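Local coordinates for protein aromatic amino acid beta-eliminating lyase/threonine aldolase (Exiguobacterium sibiricum, PDB 3LWS) that belongs to the beta-eliminating lyase family of fold-type I pyridoxal-phosphate enzymes and carries the cofactor covalently attached to its chain, at residues Q54-V59 with S246-Y251; V91-L96 with T115-A120; L139-P144 with S156-I161; G259-Q264 with V333-G338; L314-Y319 with A347-L352. All coordinates share one frame; numbering follows the deposited sequence.

Along the chain, contacts 2 and 3 follow one another inside the long loop that contact 1 closes; contact 4 opens after it, and the segments of contacts 4 and 5 alternate. Contacts 2 and 3 have centres about 13 Å apart and share the mixed seven-stranded sheet of the large domain, where strands 90-93 and 138-142 are neighbours. Contact 1 joins two helices, its centre about 30 Å from that of contact 2. Helix 241-254 leads directly to helix 258-273, which contact 4 sets against the loop after strand 326-332; contact 5, its centre about 16 Å away, sets strand 314-315 against helix 342-355, consistent with the two-domain build of fold-type I pyridoxal-phosphate enzymes.

Contact 1: residues Q54-V59 with S246-Y251; sequences QKFADV and SADYYY
Tyr251 of helix 241-254 lays the face of its ring against the edge of Phe56 on helix 49-60, a helix-helix contact in a fold-type I pyridoxal-phosphate enzyme. The axes of the two short segments are inclined at 42° and stay 12.9 Å apart, so the gap is spanned by side chains, chiefly Lys55, Phe56 and Tyr251. Tyr251 can be followed outward. Tyr251 CB lies 4.2 Å from Phe56 CZ, and Tyr251 CG, swung anti to the backbone N, is 3.5 Å from the same CZ. Farther along, Tyr251 CE1 meets Phe56 CE1 at 3.7 Å. The hydroxyl passes beyond the phenylalanine and stops beside Val59, with Tyr251 OH 3.9 Å from Val59 CG2. Ring planes at 79° and a centroid separation of 4.7 Å define a T-shaped (edge-to-face) pair, in which Phe56 CZ stands over the centre of the tyrosine ring. Phe56 makes a second edge-to-face contact with Phe204, two residues before Lys206, which bears the cofactor; the aromatic cluster thus connects this helix pair with the sequence leading to the cofactor site. Beside the rings, Lys55 stretches its fully extended chain across the gap and divides its ammonium group between Asp248 and Glu252, one turn farther along that helix. Lys55 NZ meets Asp248 OD1 on its syn side at 2.7 Å, 20° out of the carboxylate plane.

Contact 2: residues V91-L96 with T115-A120; sequences VAYHPL and TILVGA
Tyr93 holds CG between its backbone N and carbonyl carbon (chi1 48°), which tips the ring over the neighbouring strand toward Thr115, while Thr115 sets CG2 anti to its own carbonyl carbon and so turns that methyl toward the phenol. The result is a close approach, Tyr93 OH to Thr115 CG2 at 3.2 Å. On the same face of the sheet Leu117 runs alongside the tyrosine, pointing the same way, with CD2 3.5 Å from Tyr93 CE1, and Val91 meets Thr115 through their CG2 methyls.

Beneath these side chains, strands 90-93 and 114-117 pair in parallel, with a 26° twist between the short segments. The evidence is the alternating bond pattern: Ile116 N donates to Val91 O at 2.9 Å, Tyr93 N to Ile116 O at 3.2 Å and Val118 N to Tyr93 O at 2.7 Å. The other face carries Ala92 and Ile116, and Ala92 CB also packs on Val118 CG2 at 3.7 Å. Past the strand end, Pro95 continues the contact, its CB 4.1 Å from Leu117 CB. Strand 114-117 is the outermost on this side of the chain's central sheet, so this pairing holds it to the rest.

Polar chemistry among the side chains gathers on Glu100, whose OE1 is hydrogen-bonded to both the Tyr93 and Thr115 hydroxyls. Two hydroxyls on one carboxylate oxygen would probably favour its charged form, and they hold the phenol and the threonine to a common partner.

Contact 3: residues L139-P144 with S156-I161; sequences LLLELP and SELETI
Leu143 and Leu158 reach toward each other tip to tip, and both branches take part: CD1 of Leu143 lies 3.9 Å from CD1 of Leu158, and the two CD2 methyls face each other at the same distance. Two residues earlier, within the strand, Leu141 CD1 touches two helical side chains, 4.2 Å from Leu158 CD2 and 4.1 Å from Ile161 CG2. That CG2 methyl also serves Leu139, whose side chain crosses the isoleucine at about a right angle to bring CD2 within 4.0 Å. The branching explains the sharing: Ile161 CG1 stands anti to the carbonyl carbon (chi1 -69°), leaving CG2 turned to the strand. Every touching group is aliphatic and buried.

The alternation of Leu139, Leu141 and Leu143 puts one side of the extended chain against one side of helix 155-167; the short segments run nearly antiparallel (168°), their axes 12.1 Å apart. This is the first half of a beta-alpha-beta unit that returns through strand 171-176. In the second shell, backbone bonds from Leu139 and Leu141 to His173 fix the first strand beside the returning one, and Leu140 bonds to Ala92 on the other side. Leu127 and Ile130 of helix 127-131 pack round Ile161. Near the end of the strand, where a cis peptide joins Leu143 to Pro144, Tyr186 of helix 179-186 touches both Leu143 and Leu158.

Contact 4: residues G259-Q264 with V333-G338; sequences GQYYEQ and VGDAYG
Tyr261, Gln264 and Val333 contribute the largest buried areas where helix 258-273 meets the loop between strand 326-332 of the four-stranded antiparallel sheet and helix 342-355, in a fold-type I enzyme. The Tyr261 ring lies against the loop backbone: Gly334 CA stands over its centre in a CH-pi contact, 3.6 Å from the centroid and 14° off the normal. At its far end the phenol donates to Asp335, with OH 2.5 Å from OD1, arriving from above the carboxylate plane (59° out of it). Arg254 and Arg257 form salt bridges with the same aspartate, one to each oxygen. Val333 touches both other residues: its CG1 is 4.1 Å from Tyr261 CB and 3.6 Å from Gln264 OE1. Gln264, extended beyond CG, crosses Tyr337 obliquely and places OE1 at the ring edge, 3.5 Å from CD2.

One water completes the joint. It donates to Gln264 OE1 at 2.6 Å and to Gly334 O at 2.7 Å, and weakly accepts from Gly338 N at 3.1 Å. This bonding is consistent with the modelled amide orientation, OE1 as acceptor, and links helix to loop where direct hydrogen bonding is confined to the tyrosine-aspartate pair.

Contact 5: residues L314-Y319 with A347-L352; sequences LGFVGY and AGFARL
Leu314 and Gly348 bring the two backbones closest, 6.4 Å from CA to CA, where the short strand 314-315 approaches helix 342-355. After Gly315 the chain leaves the extended conformation: Phe316 has a psi of -40°, and the path carries Val317 to Tyr319 away from the helix. With no side chain at Gly348, Leu314 and Phe316 come right against the helix backbone. Leu314 CD2 rests 3.9 Å from Gly348 CA, and the Phe316 ring edge abuts the same residue, with CZ 3.6 Å from Gly348 C.

The Phe316 ring is met at its edge by Gly348 and Phe349 and over one face by Leu352. Its CE2 points over the centre of the Phe349 ring, a T-shaped (edge-to-face) pair with centroids 5.1 Å apart and planes at 83°. Leu352 CD2 lies 4.0 Å from the Phe316 centroid in a CH-pi contact; Leu352 CG is anti to its backbone N (chi1 178°), which carries the branch toward the phenylalanine.

Phe272 of helix 258-273 touches both Phe316 and Leu352; Val308 packs on Phe316. Such an apolar joint is consistent with the C-terminal small domain of fold-type I pyridoxal-phosphate enzymes, here with strand 314-315 paired in parallel with strand 14-15.

Contact 1: residues Q54-V59 with S246-Y251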
# COMPACT_ATOMS: atom_id res chain seq x y z
N GLN A 54 4.54 -9.33 -15.98
CA GLN A 54 5.26 -9.93 -17.16
C GLN A 54 5.73 -8.85 -18.14
O GLN A 54 6.87 -8.88 -18.62
CB GLN A 54 4.33 -10.91 -17.88
CG GLN A 54 3.92 -12.10 -17.01
CD GLN A 54 2.77 -12.93 -17.61
OE1 GLN A 54 2.16 -12.55 -18.63
NE2 GLN A 54 2.48 -14.08 -16.98
N LYS A 55 4.84 -7.91 -18.43
CA LYS A 55 5.13 -6.75 -19.25
C LYS A 55 6.42 -6.06 -18.84
O LYS A 55 7.33 -5.86 -19.67
CB LYS A 55 3.95 -5.75 -19.19
CG LYS A 55 4.18 -4.47 -19.97
CD LYS A 55 2.92 -3.66 -20.06
CE LYS A 55 3.14 -2.43 -20.94
NZ LYS A 55 1.92 -1.60 -21.12
N PHE A 56 6.51 -5.72 -17.56
CA PHE A 56 7.66 -5.04 -17.06
C PHE A 56 8.83 -5.97 -16.74
O PHE A 56 9.95 -5.51 -16.76
CB PHE A 56 7.28 -4.09 -15.93
CG PHE A 56 6.63 -2.87 -16.44
CD1 PHE A 56 7.38 -1.84 -16.93
CD2 PHE A 56 5.26 -2.82 -16.61
CE1 PHE A 56 6.78 -0.73 -17.48
CE2 PHE A 56 4.65 -1.73 -17.17
CZ PHE A 56 5.40 -0.69 -17.61
N ALA A 57 8.62 -7.25 -16.51
CA ALA A 57 9.79 -8.15 -16.57
C ALA A 57 10.44 -8.03 -17.97
O ALA A 57 11.63 -7.89 -18.09
CB ALA A 57 9.42 -9.58 -16.26
N ASP A 58 9.62 -8.00 -19.01
CA ASP A 58 10.09 -7.87 -20.39
C ASP A 58 10.74 -6.54 -20.65
O ASP A 58 11.78 -6.49 -21.28
CB ASP A 58 8.93 -8.00 -21.38
CG ASP A 58 8.46 -9.42 -21.55
OD1 ASP A 58 9.15 -10.38 -21.10
OD2 ASP A 58 7.40 -9.58 -22.19
N VAL A 59 10.13 -5.45 -20.18
CA VAL A 59 10.66 -4.11 -20.44
C VAL A 59 12.04 -3.96 -19.83
O VAL A 59 12.93 -3.35 -20.42
CB VAL A 59 9.77 -2.98 -19.90
CG1 VAL A 59 10.52 -1.66 -19.94
CG2 VAL A 59 8.48 -2.92 -20.69
N SER A 246 -3.68 2.47 -13.34
CA SER A 246 -3.21 3.85 -13.49
C SER A 246 -1.74 3.88 -13.91
O SER A 246 -1.41 4.58 -14.87
CB SER A 246 -3.48 4.70 -12.26
OG SER A 246 -2.99 4.12 -11.06
N ALA A 247 -0.89 3.08 -13.25
CA ALA A 247 0.54 2.96 -13.58
C ALA A 247 0.77 2.63 -15.04
O ALA A 247 1.54 3.31 -15.75
CB ALA A 247 1.19 1.87 -12.70
N ASP A 248 0.08 1.60 -15.52
CA ASP A 248 0.19 1.19 -16.92
C ASP A 248 -0.31 2.26 -17.89
O ASP A 248 0.33 2.49 -18.91
CB ASP A 248 -0.61 -0.11 -17.15
CG ASP A 248 -0.00 -0.99 -18.23
OD1 ASP A 248 1.12 -0.73 -18.68
OD2 ASP A 248 -0.64 -1.96 -18.60
N TYR A 249 -1.45 2.88 -17.57
CA TYR A 249 -1.99 3.99 -18.37
C TYR A 249 -1.02 5.15 -18.51
O TYR A 249 -0.87 5.67 -19.62
CB TYR A 249 -3.29 4.55 -17.77
CG TYR A 249 -3.88 5.72 -18.54
CD1 TYR A 249 -4.86 5.52 -19.49
CD2 TYR A 249 -3.49 7.03 -18.28
CE1 TYR A 249 -5.39 6.59 -20.22
CE2 TYR A 249 -4.04 8.12 -19.01
CZ TYR A 249 -4.99 7.87 -19.97
OH TYR A 249 -5.55 8.91 -20.66
N TYR A 250 -0.40 5.60 -17.40
CA TYR A 250 0.54 6.75 -17.51
C TYR A 250 1.84 6.32 -18.15
O TYR A 250 2.49 7.12 -18.82
CB TYR A 250 0.69 7.50 -16.18
CG TYR A 250 -0.61 8.21 -15.88
CD1 TYR A 250 -1.00 9.32 -16.63
CD2 TYR A 250 -1.48 7.76 -14.90
CE1 TYR A 250 -2.19 9.93 -16.41
CE2 TYR A 250 -2.67 8.38 -14.68
CZ TYR A 250 -3.03 9.45 -15.44
OH TYR A 250 -4.22 10.09 -15.20
N TYR A 251 2.19 5.05 -17.98
CA TYR A 251 3.32 4.49 -18.72
C TYR A 251 3.05 4.56 -20.23
O TYR A 251 3.85 5.13 -20.98
CB TYR A 251 3.66 3.05 -18.29
CG TYR A 251 4.74 2.44 -19.13
CD1 TYR A 251 6.08 2.73 -18.89
CD2 TYR A 251 4.42 1.63 -20.23
CE1 TYR A 251 7.08 2.19 -19.69
CE2 TYR A 251 5.43 1.09 -21.04
CZ TYR A 251 6.75 1.38 -20.77
OH TYR A 251 7.75 0.85 -21.54

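Contact 2: residues V91-L96 with T115-A120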
# COMPACT_ATOMS: atom_id res chain seq x y z
N VAL A 91 25.47 -3.30 3.31
CA VAL A 91 25.18 -2.81 1.96
C VAL A 91 25.85 -1.44 1.80
O VAL A 91 26.16 -0.78 2.79
CB VAL A 91 23.65 -2.74 1.71
CG1 VAL A 91 22.99 -4.12 1.93
CG2 VAL A 91 23.01 -1.67 2.58
N ALA A 92 26.14 -1.05 0.58
CA ALA A 92 26.71 0.23 0.32
C ALA A 92 25.92 1.04 -0.73
O ALA A 92 25.33 0.50 -1.69
CB ALA A 92 28.19 0.09 -0.07
N TYR A 93 25.91 2.34 -0.52
CA TYR A 93 25.26 3.28 -1.42
C TYR A 93 25.70 4.72 -1.14
O TYR A 93 26.50 4.96 -0.22
CB TYR A 93 23.72 3.14 -1.36
CG TYR A 93 23.05 3.11 0.01
CD1 TYR A 93 23.31 4.08 0.94
CD2 TYR A 93 22.11 2.14 0.32
CE1 TYR A 93 22.68 4.07 2.20
CE2 TYR A 93 21.44 2.16 1.57
CZ TYR A 93 21.77 3.14 2.49
OH TYR A 93 21.18 3.20 3.71
N HIS A 94 25.23 5.65 -1.97
CA HIS A 94 25.49 7.10 -1.79
C HIS A 94 24.96 7.60 -0.42
O HIS A 94 23.92 7.14 0.02
CB HIS A 94 24.82 7.87 -2.96
CG HIS A 94 25.25 9.31 -3.07
ND1 HIS A 94 24.63 10.34 -2.38
CD2 HIS A 94 26.25 9.87 -3.78
CE1 HIS A 94 25.25 11.47 -2.66
NE2 HIS A 94 26.23 11.22 -3.51
N PRO A 95 25.64 8.59 0.23
CA PRO A 95 25.13 9.08 1.54
C PRO A 95 23.71 9.68 1.52
O PRO A 95 23.04 9.69 2.54
CB PRO A 95 26.14 10.17 1.95
CG PRO A 95 27.32 10.04 1.02
CD PRO A 95 26.96 9.16 -0.13
N LEU A 96 23.25 10.15 0.38
CA LEU A 96 21.90 10.69 0.24
C LEU A 96 20.92 9.69 -0.41
O LEU A 96 19.90 10.08 -0.96
CB LEU A 96 21.90 12.02 -0.54
CG LEU A 96 22.84 13.09 0.02
CD1 LEU A 96 22.62 14.48 -0.67
CD2 LEU A 96 22.70 13.16 1.53
N THR A 115 24.99 -0.03 6.74
CA THR A 115 25.24 0.64 5.49
C THR A 115 26.57 1.39 5.51
O THR A 115 26.90 2.04 6.50
CB THR A 115 24.03 1.57 5.14
OG1 THR A 115 23.99 2.67 6.05
CG2 THR A 115 22.71 0.83 5.29
N ILE A 116 27.36 1.23 4.46
CA ILE A 116 28.57 2.03 4.23
C ILE A 116 28.17 3.09 3.24
O ILE A 116 27.66 2.75 2.17
CB ILE A 116 29.72 1.21 3.62
CG1 ILE A 116 30.22 0.15 4.61
CG2 ILE A 116 30.87 2.15 3.12
CD1 ILE A 116 31.14 -0.87 3.98
N LEU A 117 28.39 4.36 3.59
CA LEU A 117 28.02 5.46 2.71
C LEU A 117 29.23 5.75 1.82
O LEU A 117 30.30 5.97 2.31
CB LEU A 117 27.56 6.67 3.51
CG LEU A 117 26.45 6.37 4.56
CD1 LEU A 117 26.03 7.68 5.35
CD2 LEU A 117 25.25 5.71 3.94
N VAL A 118 29.05 5.68 0.50
CA VAL A 118 30.19 5.65 -0.41
C VAL A 118 30.40 7.05 -0.98
O VAL A 118 29.49 7.61 -1.56
CB VAL A 118 29.99 4.67 -1.58
CG1 VAL A 118 31.33 4.37 -2.23
CG2 VAL A 118 29.33 3.40 -1.13
N GLY A 119 31.59 7.61 -0.80
CA GLY A 119 31.97 8.87 -1.46
C GLY A 119 31.67 10.09 -0.63
O GLY A 119 31.95 10.09 0.56
N ALA A 120 31.16 11.15 -1.25
CA ALA A 120 30.75 12.38 -0.55
C ALA A 120 29.31 12.78 -0.88
O ALA A 120 28.82 12.51 -1.98
CB ALA A 120 31.72 13.55 -0.88

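Contact 3: residues L139-P144 with S156-I161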
# COMPACT_ATOMS: atom_id res chain seq x y z
N LEU A 139 25.77 -3.41 -3.61
CA LEU A 139 25.95 -1.98 -3.95
C LEU A 139 24.64 -1.53 -4.64
O LEU A 139 24.16 -2.20 -5.56
CB LEU A 139 27.12 -1.78 -4.87
CG LEU A 139 27.39 -0.39 -5.49
CD1 LEU A 139 27.64 0.65 -4.40
CD2 LEU A 139 28.55 -0.46 -6.43
N LEU A 140 24.04 -0.43 -4.15
CA LEU A 140 22.88 0.22 -4.73
C LEU A 140 23.36 1.48 -5.46
O LEU A 140 24.06 2.31 -4.88
CB LEU A 140 21.81 0.58 -3.64
CG LEU A 140 20.55 1.36 -4.06
CD1 LEU A 140 19.33 1.05 -3.19
CD2 LEU A 140 20.74 2.93 -4.11
N LEU A 141 23.03 1.59 -6.74
CA LEU A 141 23.21 2.81 -7.49
C LEU A 141 21.83 3.39 -7.78
O LEU A 141 20.89 2.64 -7.98
CB LEU A 141 23.91 2.55 -8.80
CG LEU A 141 25.34 2.03 -8.71
CD1 LEU A 141 25.82 1.65 -10.10
CD2 LEU A 141 26.23 3.09 -8.06
N GLU A 142 21.75 4.72 -7.80
CA GLU A 142 20.55 5.49 -8.16
C GLU A 142 20.83 6.35 -9.41
O GLU A 142 21.69 7.23 -9.39
CB GLU A 142 20.19 6.41 -6.98
CG GLU A 142 18.93 7.20 -7.10
CD GLU A 142 18.83 8.34 -6.06
OE1 GLU A 142 19.12 8.09 -4.86
OE2 GLU A 142 18.41 9.46 -6.46
N LEU A 143 20.14 6.07 -10.50
CA LEU A 143 20.38 6.76 -11.75
C LEU A 143 19.20 7.68 -12.12
O LEU A 143 18.09 7.18 -12.43
CB LEU A 143 20.63 5.73 -12.87
CG LEU A 143 21.81 4.78 -12.69
CD1 LEU A 143 21.73 3.68 -13.72
CD2 LEU A 143 23.12 5.52 -12.78
N PRO A 144 19.41 9.02 -12.10
CA PRO A 144 20.60 9.76 -11.67
C PRO A 144 20.55 10.01 -10.16
O PRO A 144 19.54 9.63 -9.51
CB PRO A 144 20.43 11.10 -12.38
CG PRO A 144 18.96 11.33 -12.32
CD PRO A 144 18.31 9.95 -12.40
N SER A 156 29.56 3.64 -20.03
CA SER A 156 30.74 2.76 -19.95
C SER A 156 31.21 2.60 -18.51
O SER A 156 31.70 1.55 -18.13
CB SER A 156 31.89 3.27 -20.82
OG SER A 156 32.60 4.30 -20.16
N GLU A 157 31.07 3.67 -17.71
CA GLU A 157 31.37 3.57 -16.27
C GLU A 157 30.45 2.55 -15.60
O GLU A 157 30.92 1.75 -14.83
CB GLU A 157 31.30 4.89 -15.52
CG GLU A 157 31.83 4.66 -14.09
CD GLU A 157 31.89 5.87 -13.24
OE1 GLU A 157 31.78 6.99 -13.76
OE2 GLU A 157 32.05 5.67 -12.01
N LEU A 158 29.17 2.54 -15.94
CA LEU A 158 28.25 1.57 -15.39
C LEU A 158 28.63 0.16 -15.83
O LEU A 158 28.49 -0.76 -15.05
CB LEU A 158 26.81 1.86 -15.79
CG LEU A 158 26.21 3.21 -15.40
CD1 LEU A 158 24.83 3.29 -15.97
CD2 LEU A 158 26.18 3.43 -13.92
N GLU A 159 29.15 0.01 -17.04
CA GLU A 159 29.55 -1.30 -17.53
C GLU A 159 30.71 -1.86 -16.71
O GLU A 159 30.73 -3.03 -16.35
CB GLU A 159 29.94 -1.25 -19.00
CG GLU A 159 28.79 -1.08 -19.95
CD GLU A 159 29.28 -1.12 -21.40
OE1 GLU A 159 30.09 -0.27 -21.79
OE2 GLU A 159 28.85 -2.01 -22.13
N THR A 160 31.66 -0.99 -16.42
CA THR A 160 32.81 -1.32 -15.60
C THR A 160 32.43 -1.69 -14.18
O THR A 160 32.98 -2.65 -13.63
CB THR A 160 33.81 -0.14 -15.60
OG1 THR A 160 34.34 -0.00 -16.92
CG2 THR A 160 34.95 -0.34 -14.60
N ILE A 161 31.51 -0.93 -13.59
CA ILE A 161 31.01 -1.20 -12.22
C ILE A 161 30.26 -2.54 -12.17
O ILE A 161 30.42 -3.28 -11.22
CB ILE A 161 30.07 -0.07 -11.68
CG1 ILE A 161 30.88 1.21 -11.43
CG2 ILE A 161 29.35 -0.49 -10.36
CD1 ILE A 161 30.04 2.38 -11.09

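Contact 4: residues G259-Q264 with V333-G338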
# COMPACT_ATOMS: atom_id res chain seq x y z
N GLY A 259 12.25 12.20 -23.92
CA GLY A 259 13.17 12.95 -24.77
C GLY A 259 12.86 14.42 -24.84
O GLY A 259 13.75 15.27 -24.69
N GLN A 260 11.58 14.72 -25.04
CA GLN A 260 11.18 16.10 -25.10
C GLN A 260 11.36 16.77 -23.74
O GLN A 260 11.84 17.90 -23.68
CB GLN A 260 9.77 16.26 -25.70
CG GLN A 260 8.60 15.87 -24.83
CD GLN A 260 7.40 15.40 -25.66
OE1 GLN A 260 7.49 14.41 -26.39
NE2 GLN A 260 6.30 16.10 -25.55
N TYR A 261 11.04 16.05 -22.65
CA TYR A 261 11.16 16.60 -21.28
C TYR A 261 12.61 16.97 -21.03
O TYR A 261 12.90 18.03 -20.45
CB TYR A 261 10.69 15.63 -20.18
CG TYR A 261 9.24 15.21 -20.17
CD1 TYR A 261 8.23 15.99 -20.75
CD2 TYR A 261 8.87 14.00 -19.56
CE1 TYR A 261 6.90 15.57 -20.73
CE2 TYR A 261 7.54 13.59 -19.53
CZ TYR A 261 6.56 14.37 -20.12
OH TYR A 261 5.25 13.97 -20.07
N TYR A 262 13.51 16.13 -21.49
CA TYR A 262 14.95 16.35 -21.38
C TYR A 262 15.45 17.56 -22.19
O TYR A 262 16.26 18.38 -21.70
CB TYR A 262 15.69 15.06 -21.81
CG TYR A 262 17.18 15.17 -22.14
CD1 TYR A 262 18.09 15.75 -21.24
CD2 TYR A 262 17.69 14.62 -23.32
CE1 TYR A 262 19.44 15.83 -21.54
CE2 TYR A 262 19.06 14.68 -23.63
CZ TYR A 262 19.92 15.28 -22.74
OH TYR A 262 21.25 15.35 -23.02
N GLU A 263 14.99 17.67 -23.44
CA GLU A 263 15.41 18.81 -24.26
C GLU A 263 14.91 20.11 -23.65
O GLU A 263 15.63 21.11 -23.64
CB GLU A 263 14.92 18.67 -25.69
CG GLU A 263 15.75 17.67 -26.49
CD GLU A 263 17.24 18.05 -26.60
OE1 GLU A 263 17.56 19.26 -26.62
OE2 GLU A 263 18.09 17.13 -26.65
N GLN A 264 13.70 20.05 -23.10
CA GLN A 264 13.05 21.20 -22.53
C GLN A 264 13.74 21.67 -21.23
O GLN A 264 13.88 22.87 -20.99
CB GLN A 264 11.59 20.86 -22.29
CG GLN A 264 10.74 20.87 -23.59
CD GLN A 264 9.34 20.30 -23.41
OE1 GLN A 264 8.93 19.90 -22.33
NE2 GLN A 264 8.60 20.28 -24.50
N VAL A 333 10.96 18.28 -15.34
CA VAL A 333 10.07 18.67 -16.46
C VAL A 333 9.13 17.51 -16.86
O VAL A 333 9.56 16.33 -17.00
CB VAL A 333 10.88 19.23 -17.69
CG1 VAL A 333 9.96 19.48 -18.95
CG2 VAL A 333 11.61 20.52 -17.35
N GLY A 334 7.86 17.88 -17.07
CA GLY A 334 6.79 16.97 -17.47
C GLY A 334 5.82 17.66 -18.41
O GLY A 334 6.20 18.59 -19.12
N ASP A 335 4.55 17.26 -18.38
CA ASP A 335 3.56 17.74 -19.34
C ASP A 335 3.23 19.22 -19.17
O ASP A 335 2.85 19.88 -20.12
CB ASP A 335 2.26 16.91 -19.25
CG ASP A 335 2.37 15.57 -19.95
OD1 ASP A 335 3.29 15.38 -20.78
OD2 ASP A 335 1.54 14.70 -19.68
N ALA A 336 3.42 19.77 -17.97
CA ALA A 336 3.05 21.15 -17.72
C ALA A 336 3.77 22.19 -18.58
O ALA A 336 3.10 23.07 -19.14
CB ALA A 336 3.17 21.48 -16.24
N TYR A 337 5.09 22.06 -18.71
CA TYR A 337 5.88 22.99 -19.50
C TYR A 337 5.39 23.10 -20.93
O TYR A 337 5.26 24.20 -21.46
CB TYR A 337 7.35 22.60 -19.54
CG TYR A 337 8.24 23.61 -20.24
CD1 TYR A 337 8.49 24.84 -19.66
CD2 TYR A 337 8.83 23.34 -21.47
CE1 TYR A 337 9.29 25.78 -20.28
CE2 TYR A 337 9.65 24.25 -22.09
CZ TYR A 337 9.87 25.48 -21.48
OH TYR A 337 10.65 26.44 -22.03
N GLY A 338 5.12 21.97 -21.56
CA GLY A 338 4.67 21.94 -22.97
C GLY A 338 3.31 22.56 -23.21
O GLY A 338 2.92 22.76 -24.34
O HOH W 1 6.49 19.22 -21.71

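Contact 5: residues L314-Y319 with A347-L352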
# COMPACT_ATOMS: atom_id res chain seq x y z
N LEU A 314 2.41 32.26 -13.98
CA LEU A 314 3.34 31.17 -14.33
C LEU A 314 4.24 30.70 -13.14
O LEU A 314 5.04 31.49 -12.62
CB LEU A 314 4.29 31.67 -15.45
CG LEU A 314 5.34 30.72 -16.03
CD1 LEU A 314 4.75 29.35 -16.27
CD2 LEU A 314 5.95 31.31 -17.36
N GLY A 315 4.12 29.43 -12.75
CA GLY A 315 4.93 28.83 -11.66
C GLY A 315 6.34 28.41 -12.05
O GLY A 315 6.53 27.46 -12.82
N PHE A 316 7.34 29.15 -11.57
CA PHE A 316 8.78 28.78 -11.75
C PHE A 316 9.29 27.91 -10.59
O PHE A 316 10.02 26.95 -10.80
CB PHE A 316 9.68 30.00 -11.85
CG PHE A 316 9.42 30.86 -13.05
CD1 PHE A 316 8.41 31.83 -13.03
CD2 PHE A 316 10.15 30.69 -14.21
CE1 PHE A 316 8.16 32.62 -14.13
CE2 PHE A 316 9.91 31.46 -15.32
CZ PHE A 316 8.90 32.43 -15.29
N VAL A 317 8.87 28.27 -9.37
CA VAL A 317 9.44 27.77 -8.11
C VAL A 317 8.30 27.63 -7.10
O VAL A 317 7.63 28.61 -6.78
CB VAL A 317 10.48 28.76 -7.56
CG1 VAL A 317 11.07 28.33 -6.16
CG2 VAL A 317 11.59 28.96 -8.57
N GLY A 318 8.07 26.42 -6.63
CA GLY A 318 7.01 26.15 -5.66
C GLY A 318 7.39 26.14 -4.20
O GLY A 318 6.52 26.22 -3.34
N TYR A 319 8.69 26.07 -3.92
CA TYR A 319 9.21 26.04 -2.56
C TYR A 319 10.72 26.28 -2.65
O TYR A 319 11.31 25.96 -3.67
CB TYR A 319 8.93 24.67 -1.94
CG TYR A 319 9.79 23.60 -2.57
CD1 TYR A 319 9.39 22.94 -3.72
CD2 TYR A 319 11.07 23.30 -2.04
CE1 TYR A 319 10.22 21.95 -4.32
CE2 TYR A 319 11.90 22.35 -2.64
CZ TYR A 319 11.47 21.68 -3.78
OH TYR A 319 12.31 20.74 -4.38
N ALA A 347 6.95 36.04 -21.81
CA ALA A 347 6.48 37.05 -20.81
C ALA A 347 6.87 36.71 -19.33
O ALA A 347 7.27 37.59 -18.54
CB ALA A 347 4.95 37.24 -20.94
N GLY A 348 6.76 35.44 -18.96
CA GLY A 348 7.20 35.00 -17.62
C GLY A 348 8.67 35.28 -17.41
O GLY A 348 9.07 35.97 -16.47
N PHE A 349 9.47 34.80 -18.36
CA PHE A 349 10.90 34.91 -18.26
C PHE A 349 11.41 36.35 -18.30
O PHE A 349 12.42 36.65 -17.67
CB PHE A 349 11.61 34.01 -19.29
CG PHE A 349 11.88 32.61 -18.78
CD1 PHE A 349 12.85 32.41 -17.82
CD2 PHE A 349 11.15 31.52 -19.23
CE1 PHE A 349 13.12 31.15 -17.32
CE2 PHE A 349 11.41 30.26 -18.72
CZ PHE A 349 12.39 30.07 -17.77
N ALA A 350 10.73 37.24 -19.02
CA ALA A 350 11.13 38.67 -18.98
C ALA A 350 10.84 39.24 -17.58
O ALA A 350 11.67 39.96 -16.99
CB ALA A 350 10.39 39.47 -20.06
N ARG A 351 9.67 38.88 -17.04
CA ARG A 351 9.32 39.31 -15.69
C ARG A 351 10.25 38.74 -14.63
O ARG A 351 10.61 39.45 -13.68
CB ARG A 351 7.88 38.96 -15.35
CG ARG A 351 7.42 39.57 -14.00
CD ARG A 351 7.49 41.13 -13.96
NE ARG A 351 7.31 41.63 -12.59
CZ ARG A 351 8.30 41.82 -11.70
NH1 ARG A 351 9.58 41.59 -12.01
NH2 ARG A 351 8.00 42.25 -10.48
N LEU A 352 10.64 37.48 -14.80
CA LEU A 352 11.63 36.85 -13.93
C LEU A 352 12.97 37.55 -14.12
O LEU A 352 13.65 37.85 -13.14
CB LEU A 352 11.71 35.34 -14.20
CG LEU A 352 12.76 34.58 -13.36
CD1 LEU A 352 12.41 34.64 -11.86
CD2 LEU A 352 12.90 33.15 -13.86